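Local coordinates for lipoprotein (PDB 7ADK) that is probably a surface-attached serine-type peptidase of the PA (chymotrypsin-like) clan, in a mycoplasma family whose characterised members cleave host immunoglobulins, at residues S337-Q342 with I358-P363; S377-E382 with K399-K404; L601-Y606 with I707-L712. All coordinates share one frame; numbering follows the deposited sequence.

Interaction 1 of 3, residues S337-Q342 with I358-P363; sequences SAQLTQ and ISQTQP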
loop_
_atom_site.group_PDB
_atom_site.type_symbol
_atom_site.label_atom_id
_atom_site.label_comp_id
_atom_site.label_asym_id
_atom_site.label_seq_id
_atom_site.Cartn_x
_atom_site.Cartn_y
_atom_site.Cartn_z
ATOM N N SER B 337 16.456 -27.083 -17.880
ATOM C CA SER B 337 16.035 -25.734 -18.292
ATOM C C SER B 337 17.038 -25.082 -19.260
ATOM O O SER B 337 16.649 -24.590 -20.319
ATOM C CB SER B 337 15.807 -24.845 -17.064
ATOM O OG SER B 337 16.961 -24.743 -16.256
ATOM N N ALA B 338 18.336 -25.127 -18.948
ATOM C CA ALA B 338 19.392 -24.593 -19.804
ATOM C C ALA B 338 19.474 -25.350 -21.141
ATOM O O ALA B 338 19.550 -24.738 -22.205
ATOM C CB ALA B 338 20.708 -24.642 -19.032
ATOM N N GLN B 339 19.358 -26.678 -21.100
ATOM C CA GLN B 339 19.229 -27.548 -22.272
ATOM C C GLN B 339 18.039 -27.151 -23.169
ATOM O O GLN B 339 18.213 -27.077 -24.381
ATOM C CB GLN B 339 19.085 -29.008 -21.824
ATOM C CG GLN B 339 20.334 -29.617 -21.163
ATOM C CD GLN B 339 21.325 -30.232 -22.142
ATOM O OE1 GLN B 339 21.349 -29.963 -23.334
ATOM N NE2 GLN B 339 22.184 -31.091 -21.679
ATOM N N LEU B 340 16.862 -26.817 -22.622
ATOM C CA LEU B 340 15.714 -26.405 -23.439
ATOM C C LEU B 340 15.945 -25.082 -24.200
ATOM O O LEU B 340 15.355 -24.870 -25.261
ATOM C CB LEU B 340 14.452 -26.392 -22.565
ATOM C CG LEU B 340 13.145 -26.046 -23.304
ATOM C CD1 LEU B 340 12.860 -26.950 -24.492
ATOM C CD2 LEU B 340 11.967 -26.139 -22.349
ATOM N N THR B 341 16.832 -24.198 -23.734
ATOM C CA THR B 341 17.277 -23.064 -24.566
ATOM C C THR B 341 18.081 -23.560 -25.775
ATOM O O THR B 341 17.761 -23.244 -26.917
ATOM C CB THR B 341 18.042 -21.979 -23.780
ATOM O OG1 THR B 341 19.358 -22.356 -23.469
ATOM C CG2 THR B 341 17.370 -21.567 -22.481
ATOM N N GLN B 342 19.081 -24.415 -25.553
ATOM C CA GLN B 342 19.962 -24.915 -26.612
ATOM C C GLN B 342 19.232 -25.864 -27.588
ATOM O O GLN B 342 19.516 -25.837 -28.782
ATOM C CB GLN B 342 21.220 -25.530 -25.970
ATOM C CG GLN B 342 22.093 -24.439 -25.318
ATOM C CD GLN B 342 23.262 -24.947 -24.487
ATOM O OE1 GLN B 342 23.228 -25.976 -23.845
ATOM N NE2 GLN B 342 24.357 -24.239 -24.451
ATOM N N ILE B 358 30.144 -25.866 -28.493
ATOM C CA ILE B 358 31.097 -25.446 -27.462
ATOM C C ILE B 358 30.331 -24.938 -26.229
ATOM O O ILE B 358 30.704 -25.258 -25.108
ATOM C CB ILE B 358 32.091 -24.410 -28.034
ATOM C CG1 ILE B 358 33.142 -25.052 -28.975
ATOM C CG2 ILE B 358 32.877 -23.705 -26.916
ATOM C CD1 ILE B 358 32.623 -25.630 -30.279
ATOM N N SER B 359 29.214 -24.224 -26.405
ATOM C CA SER B 359 28.324 -23.842 -25.293
ATOM C C SER B 359 27.535 -25.031 -24.721
ATOM O O SER B 359 27.120 -25.002 -23.570
ATOM C CB SER B 359 27.385 -22.706 -25.710
ATOM O OG SER B 359 26.324 -23.161 -26.530
ATOM N N GLN B 360 27.399 -26.136 -25.459
ATOM C CA GLN B 360 26.967 -27.430 -24.918
ATOM C C GLN B 360 28.082 -28.157 -24.130
ATOM O O GLN B 360 27.930 -29.323 -23.777
ATOM C CB GLN B 360 26.353 -28.301 -26.027
ATOM C CG GLN B 360 24.984 -27.798 -26.519
ATOM C CD GLN B 360 23.873 -28.754 -26.088
ATOM O OE1 GLN B 360 23.562 -29.724 -26.764
ATOM N NE2 GLN B 360 23.266 -28.541 -24.946
ATOM N N THR B 361 29.175 -27.481 -23.759
ATOM C CA THR B 361 29.993 -27.886 -22.595
ATOM C C THR B 361 29.358 -27.483 -21.260
ATOM O O THR B 361 29.840 -27.928 -20.221
ATOM C CB THR B 361 31.427 -27.344 -22.636
ATOM O OG1 THR B 361 31.438 -25.937 -22.658
ATOM C CG2 THR B 361 32.205 -27.891 -23.830
ATOM N N GLN B 362 28.265 -26.705 -21.256
ATOM C CA GLN B 362 27.534 -26.371 -20.032
ATOM C C GLN B 362 27.021 -27.601 -19.248
ATOM O O GLN B 362 27.197 -27.584 -18.028
ATOM C CB GLN B 362 26.498 -25.256 -20.270
ATOM C CG GLN B 362 25.201 -25.599 -21.021
ATOM C CD GLN B 362 24.103 -26.264 -20.190
ATOM O OE1 GLN B 362 24.200 -26.489 -18.994
ATOM N NE2 GLN B 362 23.018 -26.644 -20.812
ATOM N N PRO B 363 26.540 -28.714 -19.857
ATOM C CA PRO B 363 26.423 -29.978 -19.136
ATOM C C PRO B 363 27.791 -30.551 -18.742
ATOM O O PRO B 363 28.042 -30.824 -17.576
ATOM C CB PRO B 363 25.626 -30.924 -20.039
ATOM C CG PRO B 363 25.876 -30.379 -21.437
ATOM C CD PRO B 363 25.971 -28.880 -21.188
#
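The side-chain oxygen of Q342 is gripped by two amide nitrogens from the facing segment. Q360 NE2 donates to Q342 OE1 at 2.8 Å, and Q362 NE2 donates to Q342 OE1 at 3.1 Å. The two donors come from opposite faces of the Q342 amide, each above its plane and not on a lone pair. The Q362 bond is the straighter, with 165° at its hydrogen. Q342 CG lies anti to the carbonyl carbon (chi1 -69°), and the chain then runs extended toward the turn. This carries its NE2 to S359 O, to which it donates at 3.0 Å from high above the carbonyl plane. On the other face of that carbonyl, Q362 N binds the same oxygen. S359 OG itself bonds to R356 O. Q360 NE2 also donates to Q339 OE1 at 2.9 Å, with the two amide planes nearly perpendicular. One amide nitrogen therefore ties together two glutamines of helix 329-345. Van der Waals contact is slight: A338 CB touches Q362 NE2 at 3.5 Å, and P363 CG lies 3.8 Å from Q339 NE2. A type I turn, I358 to T361, leads into the second helix. This is a surface contact between two consecutive antiparallel helices, 329-345 and 361-375: an alpha-helical hairpin, joined near its linker by a network of glutamine amides.

Interaction 2 of 3, residues S377-E382 with K399-K404; sequences SKIESE and KEWQRK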
loop_
_atom_site.group_PDB
_atom_site.type_symbol
_atom_site.label_atom_id
_atom_site.label_comp_id
_atom_site.label_asym_id
_atom_site.label_seq_id
_atom_site.Cartn_x
_atom_site.Cartn_y
_atom_site.Cartn_z
ATOM N N SER B 377 31.565 -35.353 1.359
ATOM C CA SER B 377 30.456 -35.287 2.327
ATOM C C SER B 377 30.877 -35.418 3.805
ATOM O O SER B 377 30.137 -35.963 4.627
ATOM C CB SER B 377 29.333 -36.249 1.927
ATOM O OG SER B 377 28.723 -35.843 0.730
ATOM N N LYS B 378 32.061 -34.919 4.162
ATOM C CA LYS B 378 32.589 -34.951 5.530
ATOM C C LYS B 378 31.956 -33.898 6.451
ATOM O O LYS B 378 31.624 -34.187 7.602
ATOM C CB LYS B 378 34.100 -34.756 5.472
ATOM N N ILE B 379 31.714 -32.691 5.926
ATOM C CA ILE B 379 31.084 -31.571 6.651
ATOM C C ILE B 379 30.117 -30.744 5.788
ATOM O O ILE B 379 29.201 -30.112 6.306
ATOM C CB ILE B 379 32.181 -30.713 7.325
ATOM C CG1 ILE B 379 31.672 -29.769 8.431
ATOM C CG2 ILE B 379 32.957 -29.895 6.289
ATOM C CD1 ILE B 379 30.949 -30.463 9.572
ATOM N N GLU B 380 30.255 -30.801 4.466
ATOM C CA GLU B 380 29.396 -30.197 3.447
ATOM C C GLU B 380 28.034 -30.912 3.292
ATOM O O GLU B 380 27.530 -31.124 2.196
ATOM C CB GLU B 380 30.192 -30.083 2.128
ATOM C CG GLU B 380 30.574 -31.382 1.402
ATOM C CD GLU B 380 31.876 -32.048 1.853
ATOM O OE1 GLU B 380 32.230 -32.044 3.048
ATOM O OE2 GLU B 380 32.502 -32.682 1.000
ATOM N N SER B 381 27.425 -31.343 4.393
ATOM C CA SER B 381 26.396 -32.393 4.494
ATOM C C SER B 381 25.008 -32.102 3.880
ATOM O O SER B 381 24.064 -32.856 4.105
ATOM C CB SER B 381 26.238 -32.788 5.968
ATOM O OG SER B 381 27.490 -32.878 6.612
ATOM N N GLU B 382 24.846 -31.030 3.101
ATOM C CA GLU B 382 23.611 -30.678 2.381
ATOM C C GLU B 382 23.894 -30.061 1.007
ATOM O O GLU B 382 24.980 -29.549 0.754
ATOM C CB GLU B 382 22.744 -29.710 3.204
ATOM C CG GLU B 382 21.953 -30.369 4.341
ATOM C CD GLU B 382 20.936 -31.414 3.872
ATOM O OE1 GLU B 382 20.428 -32.167 4.719
ATOM O OE2 GLU B 382 20.629 -31.480 2.664
ATOM N N LYS B 399 27.919 -21.758 -0.719
ATOM C CA LYS B 399 29.115 -22.495 -0.278
ATOM C C LYS B 399 28.862 -23.423 0.917
ATOM O O LYS B 399 27.794 -23.442 1.519
ATOM C CB LYS B 399 30.275 -21.518 -0.008
ATOM C CG LYS B 399 30.838 -20.901 -1.289
ATOM C CD LYS B 399 32.171 -20.199 -1.060
ATOM C CE LYS B 399 32.743 -19.699 -2.375
ATOM N NZ LYS B 399 34.081 -19.124 -2.233
ATOM N N GLU B 400 29.845 -24.249 1.241
ATOM C CA GLU B 400 29.802 -25.264 2.295
ATOM C C GLU B 400 31.139 -25.319 3.061
ATOM O O GLU B 400 32.109 -24.694 2.658
ATOM C CB GLU B 400 29.435 -26.617 1.670
ATOM C CG GLU B 400 27.958 -26.797 1.278
ATOM C CD GLU B 400 26.992 -26.903 2.472
ATOM O OE1 GLU B 400 27.415 -27.333 3.562
ATOM O OE2 GLU B 400 25.782 -26.645 2.315
ATOM N N TRP B 401 31.186 -26.046 4.177
ATOM C CA TRP B 401 32.201 -25.957 5.238
ATOM C C TRP B 401 32.169 -24.589 5.922
ATOM O O TRP B 401 32.891 -23.654 5.599
ATOM C CB TRP B 401 33.596 -26.469 4.835
ATOM C CG TRP B 401 34.704 -26.271 5.839
ATOM C CD1 TRP B 401 35.929 -25.772 5.555
ATOM C CD2 TRP B 401 34.703 -26.465 7.295
ATOM N NE1 TRP B 401 36.699 -25.713 6.703
ATOM C CE2 TRP B 401 35.991 -26.120 7.805
ATOM C CE3 TRP B 401 33.742 -26.871 8.244
ATOM C CZ2 TRP B 401 36.312 -26.217 9.164
ATOM C CZ3 TRP B 401 34.039 -26.928 9.613
ATOM C CH2 TRP B 401 35.324 -26.611 10.072
ATOM N N GLN B 402 31.254 -24.484 6.891
ATOM C CA GLN B 402 30.832 -23.203 7.451
ATOM C C GLN B 402 31.947 -22.400 8.111
ATOM O O GLN B 402 31.899 -21.189 8.040
ATOM C CB GLN B 402 29.688 -23.390 8.459
ATOM C CG GLN B 402 28.433 -24.080 7.890
ATOM C CD GLN B 402 27.883 -23.462 6.610
ATOM O OE1 GLN B 402 27.413 -24.162 5.730
ATOM N NE2 GLN B 402 27.970 -22.168 6.441
ATOM N N ARG B 403 32.978 -23.011 8.693
ATOM C CA ARG B 403 34.099 -22.273 9.294
ATOM C C ARG B 403 35.008 -21.590 8.254
ATOM O O ARG B 403 35.672 -20.617 8.592
ATOM C CB ARG B 403 34.854 -23.192 10.259
ATOM C CG ARG B 403 35.608 -22.438 11.358
ATOM C CD ARG B 403 36.117 -23.406 12.426
ATOM N NE ARG B 403 36.934 -22.733 13.438
ATOM C CZ ARG B 403 36.538 -22.110 14.531
ATOM N NH1 ARG B 403 35.292 -21.963 14.855
ATOM N NH2 ARG B 403 37.411 -21.620 15.346
ATOM N N LYS B 404 34.993 -22.028 6.984
ATOM C CA LYS B 404 35.566 -21.297 5.832
ATOM C C LYS B 404 34.619 -20.194 5.335
ATOM O O LYS B 404 35.070 -19.117 4.962
ATOM C CB LYS B 404 35.924 -22.297 4.716
ATOM C CG LYS B 404 36.671 -21.664 3.536
ATOM C CD LYS B 404 36.961 -22.650 2.402
ATOM C CE LYS B 404 35.702 -23.066 1.657
ATOM N NZ LYS B 404 35.988 -23.897 0.478
#
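E400 reaches from the start of its segment onto the backbone of E380-E382. Its CB packs on E380 CB at 3.6 Å, at the place where the two chains come closest. CG stays beside that same methylene. The chain then bends at chi2 (-70°) and turns the carboxylate along the loop. E400 OE1 ends 3.5 Å from E380 CA. E400 OE2 ends 3.4 Å from E382 O, but both are acceptors, so this is proximity and not a bond. The carboxylate of E380 turns the other way, back into its own loop. There I379 N donates to E380 OE1 at 3.0 Å in a nearly straight bond (170° at the hydrogen), which ties the carboxylate to its own loop backbone. Beside the glutamates, I379 meets the W401 indole obliquely. I379 CG1 touches W401 CE3 at 3.6 Å, and I379 CG2 comes near CE3 and CB of the same tryptophan. I379 also packs on D309 and E313 of helix 299-313. R403 CB lies over one face of the indole. W401 is at the N-cap position of helix 402-412, and K404 N bonds to W401 O. The contact thus sets the loop that follows helix 361-375 against the N-terminal start of helix 402-412.

Interaction 3 of 3, residues L601-Y606 with I707-L712; sequences LNEQTY and IDKPGL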
loop_
_atom_site.group_PDB
_atom_site.type_symbol
_atom_site.label_atom_id
_atom_site.label_comp_id
_atom_site.label_asym_id
_atom_site.label_seq_id
_atom_site.Cartn_x
_atom_site.Cartn_y
_atom_site.Cartn_z
ATOM N N LEU B 601 -5.306 -9.458 37.427
ATOM C CA LEU B 601 -5.618 -10.790 37.956
ATOM C C LEU B 601 -6.789 -10.790 38.962
ATOM O O LEU B 601 -7.485 -11.800 39.079
ATOM C CB LEU B 601 -4.340 -11.363 38.591
ATOM C CG LEU B 601 -3.248 -11.685 37.549
ATOM C CD1 LEU B 601 -1.885 -11.662 38.211
ATOM C CD2 LEU B 601 -3.441 -13.063 36.916
ATOM N N ASN B 602 -7.040 -9.673 39.650
ATOM C CA ASN B 602 -8.222 -9.503 40.492
ATOM C C ASN B 602 -9.501 -9.496 39.642
ATOM O O ASN B 602 -9.521 -8.962 38.535
ATOM C CB ASN B 602 -8.125 -8.224 41.328
ATOM C CG ASN B 602 -6.966 -8.086 42.293
ATOM O OD1 ASN B 602 -6.781 -7.045 42.893
ATOM N ND2 ASN B 602 -6.144 -9.086 42.475
ATOM N N GLU B 603 -10.583 -10.091 40.139
ATOM C CA GLU B 603 -11.766 -10.353 39.308
ATOM C C GLU B 603 -12.533 -9.086 38.896
ATOM O O GLU B 603 -13.045 -9.002 37.780
ATOM C CB GLU B 603 -12.677 -11.354 40.038
ATOM C CG GLU B 603 -13.724 -12.051 39.157
ATOM C CD GLU B 603 -13.116 -12.831 37.985
ATOM O OE1 GLU B 603 -13.803 -13.010 36.955
ATOM O OE2 GLU B 603 -11.953 -13.278 38.074
ATOM N N GLN B 604 -12.581 -8.070 39.757
ATOM C CA GLN B 604 -13.214 -6.797 39.432
ATOM C C GLN B 604 -12.416 -5.973 38.416
ATOM O O GLN B 604 -12.997 -5.128 37.745
ATOM C CB GLN B 604 -13.536 -5.997 40.709
ATOM C CG GLN B 604 -12.404 -5.176 41.350
ATOM C CD GLN B 604 -11.329 -5.981 42.070
ATOM O OE1 GLN B 604 -11.340 -7.200 42.132
ATOM N NE2 GLN B 604 -10.351 -5.327 42.642
ATOM N N THR B 605 -11.110 -6.206 38.265
ATOM C CA THR B 605 -10.323 -5.546 37.214
ATOM C C THR B 605 -10.538 -6.218 35.873
ATOM O O THR B 605 -10.841 -5.533 34.905
ATOM C CB THR B 605 -8.828 -5.539 37.488
ATOM O OG1 THR B 605 -8.550 -5.079 38.781
ATOM C CG2 THR B 605 -8.087 -4.622 36.521
ATOM N N TYR B 606 -10.413 -7.545 35.799
ATOM C CA TYR B 606 -10.572 -8.264 34.538
ATOM C C TYR B 606 -11.957 -8.028 33.932
ATOM O O TYR B 606 -12.081 -7.811 32.730
ATOM C CB TYR B 606 -10.284 -9.756 34.750
ATOM C CG TYR B 606 -10.214 -10.532 33.450
ATOM C CD1 TYR B 606 -9.044 -10.477 32.674
ATOM C CD2 TYR B 606 -11.341 -11.206 32.959
ATOM C CE1 TYR B 606 -9.010 -11.032 31.387
ATOM C CE2 TYR B 606 -11.323 -11.748 31.663
ATOM C CZ TYR B 606 -10.169 -11.630 30.868
ATOM O OH TYR B 606 -10.198 -12.057 29.589
ATOM N N ILE B 707 -6.916 -19.858 32.859
ATOM C CA ILE B 707 -7.890 -20.453 31.948
ATOM C C ILE B 707 -9.233 -19.721 31.851
ATOM O O ILE B 707 -9.735 -19.503 30.754
ATOM C CB ILE B 707 -7.990 -21.940 32.318
ATOM C CG1 ILE B 707 -6.708 -22.690 31.890
ATOM C CG2 ILE B 707 -9.236 -22.601 31.767
ATOM C CD1 ILE B 707 -6.088 -22.360 30.541
ATOM N N ASP B 708 -9.786 -19.265 32.965
ATOM C CA ASP B 708 -10.991 -18.434 33.006
ATOM C C ASP B 708 -10.724 -16.939 32.706
ATOM O O ASP B 708 -11.587 -16.094 32.950
ATOM C CB ASP B 708 -11.749 -18.675 34.320
ATOM C CG ASP B 708 -11.033 -18.272 35.613
ATOM O OD1 ASP B 708 -9.814 -18.015 35.626
ATOM O OD2 ASP B 708 -11.713 -18.234 36.659
ATOM N N LYS B 709 -9.541 -16.606 32.162
ATOM C CA LYS B 709 -9.069 -15.249 31.849
ATOM C C LYS B 709 -8.498 -15.208 30.422
ATOM O O LYS B 709 -7.279 -15.219 30.250
ATOM C CB LYS B 709 -7.980 -14.801 32.834
ATOM C CG LYS B 709 -8.201 -14.961 34.327
ATOM C CD LYS B 709 -9.032 -13.904 35.002
ATOM C CE LYS B 709 -8.709 -13.949 36.486
ATOM N NZ LYS B 709 -9.362 -12.908 37.278
ATOM N N PRO B 710 -9.331 -15.182 29.368
ATOM C CA PRO B 710 -8.823 -15.173 28.004
ATOM C C PRO B 710 -7.822 -14.044 27.767
ATOM O O PRO B 710 -8.023 -12.913 28.205
ATOM C CB PRO B 710 -10.025 -15.133 27.065
ATOM C CG PRO B 710 -11.184 -14.735 27.963
ATOM C CD PRO B 710 -10.778 -15.206 29.358
ATOM N N GLY B 711 -6.707 -14.396 27.146
ATOM C CA GLY B 711 -5.543 -13.560 26.915
ATOM C C GLY B 711 -4.705 -13.121 28.113
ATOM O O GLY B 711 -3.911 -12.197 27.938
ATOM N N LEU B 712 -4.794 -13.738 29.288
ATOM C CA LEU B 712 -3.794 -13.583 30.355
ATOM C C LEU B 712 -2.860 -14.791 30.385
ATOM O O LEU B 712 -3.284 -15.952 30.310
ATOM C CB LEU B 712 -4.408 -13.399 31.748
ATOM C CG LEU B 712 -5.330 -12.195 31.979
ATOM C CD1 LEU B 712 -5.577 -12.049 33.483
ATOM C CD2 LEU B 712 -4.761 -10.868 31.504
#
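K709 and Y606 lie alongside each other, running in opposite directions. K709 CD sits over one face of the phenol ring, 4.2 Å from the Y606 ring centroid and 21° off the normal, a CH-pi contact. The phenol edge meets the turn K709-L712. Y606 OH donates to P710 O at 2.7 Å, in the carbonyl plane and on a lone pair. The proline ring adds apolar contact, with P710 CD 3.9 Å from Y606 CZ. L712 CD1 approaches Y606 CD1 at 3.9 Å and also meets L601 CD2. Beyond the ring, the lysine chain carries its ammonium to the start of helix 603-606. There K709 NZ donates to L601 O at 2.8 Å and forms a salt bridge with E603 OE2 at 2.7 Å, on the syn side but 34° out of the carboxylate plane. The next shell sets these groups in place. The type II turn is closed by L712 N on K709 O, and G711 bonds through its backbone to L748. Y606 CG is anti to its own nitrogen (chi1 -171°), which sends the ring from the helix toward the turn. The ring also meets F697, nearly parallel to it. N602, at the helix N-cap position, bonds to D792. With two oxygens gripping its nitrogen, K709 probably stays charged, and the buried tyrosine hydroxyl has a carbonyl to satisfy it.

How the interactions relate
Interactions 1 and 2 are surface contacts on the same side of the chain's centre, their own centres about 28 Å apart. Helix 361-375 links them: interaction 1 holds its start, and the loop of interaction 2 follows its end. Interaction 3 is buried and lies on the opposite side, its centre about 67 Å from that of interaction 1 and 52 Å from that of interaction 2. It joins a short helix to a turn leading into strand 712-714 of the mixed sheet, with 100 residues between the two segments. The chemistry differs accordingly. Interaction 1 relies on neutral amides. Interaction 2 is mostly van der Waals contact. Interaction 3 combines a salt bridge, hydrogen bonds and aromatic packing.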